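Local coordinates for coenzyme F420-dependent N(5),N(10)-methenyltetrahydromethanopterin reductase-related protein (Desulfurobacterium thermolithotrophum DSM 11699, PDB 6HUZ) that binds the iron-guanylylpyridinol cofactor and methenyl-tetrahydrofolate and, as a bacterial [Fe]-hydrogenase paralog, uses tetrahydrofolate derivatives as substrates, at residues A36-K41 and K157-A162; M119-L124 and K169-E174. All blocks are in the same frame, centred on the assembly; numbering follows the deposited sequence.

In the fold
Both contacts belong to the Rossmann-like N-terminal half of the chain, and their centres lie about 19 Å apart. Their segments alternate in sequence: 36-41, 119-124, 157-162, then 169-174. Contact 1 ties helix 32-41 to strand 158-163; contact 2 ties the start of helix 121-127 to the loop that follows that strand and leads into helix 174-186. Strand and loop are thus consecutive pieces of one chain section, held at two places by elements from earlier in the sequence. The contacts meet at Ala162, whose CB lies 4.1 Å from Ile121 CG2. Both therefore lie in the cofactor-binding half, one on the strand and one on the loop after it.

Contact 1 (A36-K41 and K157-A162); sequences AVEFAK and KHYLIA
Helix 32-41 of the Rossmann-like N-terminal domain meets strand 158-163 through Phe39, Glu38 and Tyr159. The backbones stay far apart, with Glu38 CA and Lys157 CA the nearest pair at 11.6 Å, so long side chains do all the bridging. Tyr159 reaches from the strand toward the helix, and Phe39 comes from the opposite direction to meet the phenol end. Its leading carbon, Phe39 CZ, lies 3.6 Å from Tyr159 OH and 4.1 Å from Tyr159 CZ, while Phe39 CE1 is 4.0 Å from the same hydroxyl oxygen. The end of each ring meets the other obliquely, in a van der Waals touch.

The polar half of the contact runs through a water. Glu38 leaves the helix with CG beside the backbone N (chi1 -75°) and then stretches out, which carries its carboxylate toward the phenol. Glu38 OE2 stops 4.1 Å from Tyr159 OH, too far for a direct bond. The water closes that gap: it donates to Glu38 OE2 at 2.8 Å and sits 2.7 Å from Tyr159 OH, in the plane of the tyrosine ring at its edge. The hydroxyl thus has this water as a neighbour besides the Phe39 ring. The carboxylate and phenol planes stand 67° apart. Glu38 OE2 also has a long, weak ion pair with Lys189.

The tyrosine side chain is about 8 Å from the bound iron-guanylylpyridinol cofactor, close to its pocket but not one of the residues that line it. The Phe39 ring touches Val46 of strand 45-49 and Leu183 of helix 174-186. Tyr159 packs on Ala184 of that helix and edge-to-face with His156, while its backbone pairs with strand 190-195.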
loop_
_atom_site.group_PDB
_atom_site.type_symbol
_atom_site.label_atom_id
_atom_site.label_comp_id
_atom_site.label_asym_id
_atom_site.label_seq_id
_atom_site.Cartn_x
_atom_site.Cartn_y
_atom_site.Cartn_z
ATOM N N ALA A 36 14.490 21.649 22.825
ATOM C CA ALA A 36 15.228 22.883 23.211
ATOM C C ALA A 36 16.173 22.627 24.375
ATOM O O ALA A 36 17.331 23.001 24.318
ATOM C CB ALA A 36 14.242 23.979 23.592
ATOM N N VAL A 37 15.676 22.009 25.443
ATOM C CA VAL A 37 16.486 21.688 26.614
ATOM C C VAL A 37 17.691 20.836 26.199
ATOM O O VAL A 37 18.818 21.102 26.639
ATOM C CB VAL A 37 15.622 20.997 27.700
ATOM C CG1 VAL A 37 16.488 20.208 28.691
ATOM C CG2 VAL A 37 14.768 22.036 28.445
ATOM N N GLU A 38 17.472 19.823 25.352
ATOM C CA GLU A 38 18.572 18.969 24.909
ATOM C C GLU A 38 19.616 19.732 24.110
ATOM O O GLU A 38 20.800 19.491 24.300
ATOM C CB GLU A 38 18.036 17.782 24.063
ATOM C CG GLU A 38 17.384 16.729 24.938
ATOM C CD GLU A 38 16.541 15.681 24.226
ATOM O OE1 GLU A 38 15.853 14.923 24.947
ATOM O OE2 GLU A 38 16.556 15.612 22.972
ATOM N N PHE A 39 19.185 20.622 23.193
ATOM C CA PHE A 39 20.138 21.386 22.371
ATOM C C PHE A 39 20.909 22.360 23.295
ATOM O O PHE A 39 22.115 22.567 23.126
ATOM C CB PHE A 39 19.389 22.151 21.235
ATOM C CG PHE A 39 18.619 21.324 20.211
ATOM C CD1 PHE A 39 19.166 20.175 19.665
ATOM C CD2 PHE A 39 17.359 21.717 19.783
ATOM C CE1 PHE A 39 18.456 19.422 18.721
ATOM C CE2 PHE A 39 16.658 20.963 18.842
ATOM C CZ PHE A 39 17.217 19.829 18.312
ATOM N N ALA A 40 20.211 22.935 24.284
ATOM C CA ALA A 40 20.816 23.856 25.243
ATOM C C ALA A 40 21.837 23.097 26.102
ATOM O O ALA A 40 22.934 23.612 26.358
ATOM C CB ALA A 40 19.733 24.484 26.115
ATOM N N LYS A 41 21.506 21.857 26.524
ATOM C CA LYS A 41 22.441 21.065 27.341
ATOM C C LYS A 41 23.709 20.733 26.538
ATOM O O LYS A 41 24.793 20.717 27.111
ATOM C CB LYS A 41 21.784 19.790 27.892
ATOM C CG LYS A 41 20.922 20.056 29.121
ATOM C CD LYS A 41 20.025 18.870 29.438
ATOM C CE LYS A 41 19.578 18.866 30.882
ATOM N NZ LYS A 41 18.177 18.389 31.035
ATOM N N LYS A 157 15.322 8.672 20.320
ATOM C CA LYS A 157 16.771 8.506 20.262
ATOM C C LYS A 157 17.269 8.829 18.894
ATOM O O LYS A 157 18.295 8.326 18.496
ATOM C CB LYS A 157 17.142 7.063 20.614
ATOM C CG LYS A 157 16.394 6.540 21.836
ATOM C CD LYS A 157 17.142 5.444 22.583
ATOM C CE LYS A 157 16.283 4.230 22.828
ATOM N NZ LYS A 157 16.617 3.589 24.130
ATOM N N HIS A 158 16.555 9.662 18.145
ATOM C CA HIS A 158 16.992 9.903 16.764
ATOM C C HIS A 158 16.191 11.021 16.187
ATOM O O HIS A 158 15.222 11.471 16.792
ATOM C CB HIS A 158 16.580 8.610 15.924
ATOM C CG HIS A 158 15.164 8.214 16.255
ATOM N ND1 HIS A 158 14.887 7.320 17.280
ATOM C CD2 HIS A 158 13.997 8.704 15.781
ATOM C CE1 HIS A 158 13.566 7.266 17.366
ATOM N NE2 HIS A 158 12.988 8.089 16.491
ATOM N N TYR A 159 16.558 11.429 14.984
ATOM C CA TYR A 159 15.821 12.425 14.212
ATOM C C TYR A 159 15.826 11.953 12.727
ATOM O O TYR A 159 16.817 11.367 12.267
ATOM C CB TYR A 159 16.467 13.800 14.260
ATOM C CG TYR A 159 16.248 14.558 15.549
ATOM C CD1 TYR A 159 14.999 15.072 15.874
ATOM C CD2 TYR A 159 17.295 14.771 16.443
ATOM C CE1 TYR A 159 14.793 15.778 17.049
ATOM C CE2 TYR A 159 17.101 15.483 17.623
ATOM C CZ TYR A 159 15.845 15.981 17.924
ATOM O OH TYR A 159 15.616 16.665 19.086
ATOM N N LEU A 160 14.738 12.240 12.001
ATOM C CA LEU A 160 14.631 11.958 10.587
ATOM C C LEU A 160 14.878 13.311 9.948
ATOM O O LEU A 160 14.164 14.273 10.267
ATOM C CB LEU A 160 13.248 11.412 10.216
ATOM C CG LEU A 160 12.811 10.157 10.950
ATOM C CD1 LEU A 160 11.542 9.568 10.290
ATOM C CD2 LEU A 160 13.899 9.124 10.968
ATOM N N ILE A 161 15.900 13.385 9.075
ATOM C CA ILE A 161 16.356 14.597 8.386
ATOM C C ILE A 161 16.177 14.468 6.894
ATOM O O ILE A 161 16.765 13.589 6.237
ATOM C CB ILE A 161 17.840 14.929 8.776
ATOM C CG1 ILE A 161 17.960 15.180 10.286
ATOM C CG2 ILE A 161 18.388 16.147 8.001
ATOM C CD1 ILE A 161 19.395 15.001 10.798
ATOM N N ALA A 162 15.355 15.343 6.344
ATOM C CA ALA A 162 15.039 15.297 4.909
ATOM C C ALA A 162 16.202 15.686 4.010
ATOM O O ALA A 162 16.831 16.701 4.239
ATOM C CB ALA A 162 13.846 16.208 4.616
HETATM O O HOH W 1 17.728 16.712 20.694
#

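Contact 2 (M119-L124 and K169-E174)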
loop_
_atom_site.group_PDB
_atom_site.type_symbol
_atom_site.label_atom_id
_atom_site.label_comp_id
_atom_site.label_asym_id
_atom_site.label_seq_id
_atom_site.Cartn_x
_atom_site.Cartn_y
_atom_site.Cartn_z
ATOM N N MET A 119 3.881 18.898 9.565
ATOM C CA MET A 119 3.863 19.550 8.258
ATOM C C MET A 119 4.874 18.937 7.340
ATOM O O MET A 119 6.032 18.828 7.734
ATOM C CB MET A 119 4.192 21.049 8.437
ATOM C CG MET A 119 4.318 21.828 7.128
ATOM S SD MET A 119 2.905 21.558 6.029
ATOM C CE MET A 119 1.707 22.603 6.827
ATOM N N SER A 120 4.463 18.529 6.111
ATOM C CA SER A 120 5.429 17.982 5.169
ATOM C C SER A 120 6.354 19.125 4.734
ATOM O O SER A 120 5.872 20.232 4.449
ATOM C CB SER A 120 4.725 17.419 3.943
ATOM O OG SER A 120 5.621 17.383 2.849
ATOM N N ILE A 121 7.673 18.874 4.687
ATOM C CA ILE A 121 8.612 19.914 4.277
ATOM C C ILE A 121 8.384 20.304 2.820
ATOM O O ILE A 121 8.618 21.477 2.460
ATOM C CB ILE A 121 10.104 19.531 4.545
ATOM C CG1 ILE A 121 11.016 20.779 4.409
ATOM C CG2 ILE A 121 10.606 18.420 3.594
ATOM C CD1 ILE A 121 10.723 22.061 5.354
ATOM N N LEU A 122 7.936 19.335 1.990
ATOM C CA LEU A 122 7.682 19.571 0.574
ATOM C C LEU A 122 6.475 20.463 0.403
ATOM O O LEU A 122 6.504 21.352 -0.447
ATOM C CB LEU A 122 7.520 18.251 -0.210
ATOM C CG LEU A 122 8.736 17.297 -0.112
ATOM C CD1 LEU A 122 8.581 16.103 -1.086
ATOM C CD2 LEU A 122 10.060 18.040 -0.412
ATOM N N VAL A 123 5.437 20.264 1.215
ATOM C CA VAL A 123 4.248 21.120 1.153
ATOM C C VAL A 123 4.655 22.523 1.566
ATOM O O VAL A 123 4.338 23.485 0.865
ATOM C CB VAL A 123 3.104 20.583 2.042
ATOM C CG1 VAL A 123 1.959 21.593 2.149
ATOM C CG2 VAL A 123 2.596 19.266 1.508
ATOM N N LEU A 124 5.374 22.669 2.695
ATOM C CA LEU A 124 5.801 23.986 3.139
ATOM C C LEU A 124 6.699 24.688 2.130
ATOM O O LEU A 124 6.506 25.873 1.861
ATOM C CB LEU A 124 6.524 23.916 4.490
ATOM C CG LEU A 124 7.001 25.279 5.034
ATOM C CD1 LEU A 124 5.840 26.197 5.281
ATOM C CD2 LEU A 124 7.830 25.109 6.303
ATOM N N LYS A 169 14.474 19.208 -7.907
ATOM C CA LYS A 169 15.288 20.376 -7.577
ATOM C C LYS A 169 15.632 20.302 -6.086
ATOM O O LYS A 169 14.818 19.849 -5.281
ATOM C CB LYS A 169 14.536 21.685 -7.851
ATOM C CG LYS A 169 14.323 21.949 -9.331
ATOM C CD LYS A 169 13.967 23.411 -9.623
ATOM C CE LYS A 169 12.480 23.681 -9.629
ATOM N NZ LYS A 169 12.147 24.916 -10.388
ATOM N N PRO A 170 16.837 20.724 -5.690
ATOM C CA PRO A 170 17.191 20.654 -4.269
ATOM C C PRO A 170 16.451 21.694 -3.449
ATOM O O PRO A 170 16.105 22.751 -3.971
ATOM C CB PRO A 170 18.696 20.908 -4.278
ATOM C CG PRO A 170 18.883 21.815 -5.438
ATOM C CD PRO A 170 17.934 21.299 -6.487
ATOM N N ILE A 171 16.204 21.380 -2.163
ATOM C CA ILE A 171 15.528 22.276 -1.221
ATOM C C ILE A 171 16.457 22.591 -0.029
ATOM O O ILE A 171 16.135 23.460 0.789
ATOM C CB ILE A 171 14.201 21.664 -0.749
ATOM C CG1 ILE A 171 14.423 20.325 -0.025
ATOM C CG2 ILE A 171 13.267 21.510 -1.932
ATOM C CD1 ILE A 171 13.178 19.820 0.776
ATOM N N VAL A 172 17.603 21.881 0.084
ATOM C CA VAL A 172 18.544 22.115 1.183
ATOM C C VAL A 172 20.002 21.879 0.699
ATOM O O VAL A 172 20.224 21.111 -0.232
ATOM C CB VAL A 172 18.163 21.200 2.393
ATOM C CG1 VAL A 172 18.251 19.712 2.019
ATOM C CG2 VAL A 172 19.002 21.520 3.640
ATOM N N THR A 173 20.984 22.530 1.337
ATOM C CA THR A 173 22.400 22.367 0.977
ATOM C C THR A 173 23.070 21.348 1.900
ATOM O O THR A 173 22.552 21.025 2.971
ATOM C CB THR A 173 23.180 23.693 1.086
ATOM O OG1 THR A 173 23.325 24.038 2.472
ATOM C CG2 THR A 173 22.525 24.848 0.308
ATOM N N GLU A 174 24.243 20.868 1.488
ATOM C CA GLU A 174 25.007 19.913 2.280
ATOM C C GLU A 174 25.392 20.538 3.606
ATOM O O GLU A 174 25.312 19.861 4.622
ATOM C CB GLU A 174 26.261 19.415 1.526
ATOM C CG GLU A 174 25.953 18.327 0.510
ATOM C CD GLU A 174 25.006 17.220 0.948
ATOM O OE1 GLU A 174 25.138 16.737 2.097
ATOM O OE2 GLU A 174 24.131 16.832 0.137
#
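Ile171 lays its terminal methyl against both Ile121 and Leu122, two successive residues in the first turn of helix 121-127. Ile171 CD1 makes every close approach: it is 3.8 Å from Leu122 CD2 and 4.1 Å from Ile121 CG2. The isoleucine reaches this far because CG1 stands between the backbone N and the carbonyl carbon (chi1 61°), the crowded position, and CD1 then extends straight on (chi2 166°). Against it the leucine crosses at about a right angle, offering one methyl of its fork, whereas Ile121 crosses at a slant and uses its short CG2 branch.

The Ile121 side is the buried one, with neighbours from two strands: Thr115 of strand 112-115, and Phe142 and Thr144 of strand 141-144. The backbone of Ile171 is pinned as well, through a backbone hydrogen bond with Phe142 and a bond from its N to Asn164 OD1. The helix start is that of the unit following strand 112-115 in the parallel sheet of the Rossmann-like domain. Ser120 is its N-cap: Ser120 OG accepts from Val123 N at 3.3 Å and from Leu122 N at 3.1 Å, both weak bonds, the latter markedly bent at 127°. The backbone bond from Leu124 N to Ser120 O, 3.0 Å long, closes the first turn; Ile121 points toward the loop from it, while Leu122 meets the loop with the end of its side chain.

Despite its closer methyl contact, the Leu122 side is more open to solvent. Leu122 and Ile171 are both partly exposed, and a glycerol, probably from the crystallisation liquor, lies about 5 Å from the side chain of Ile171. Leu122 also touches Ala196 and Glu197 of helix 196-203, and Ile121 touches the same Ala196.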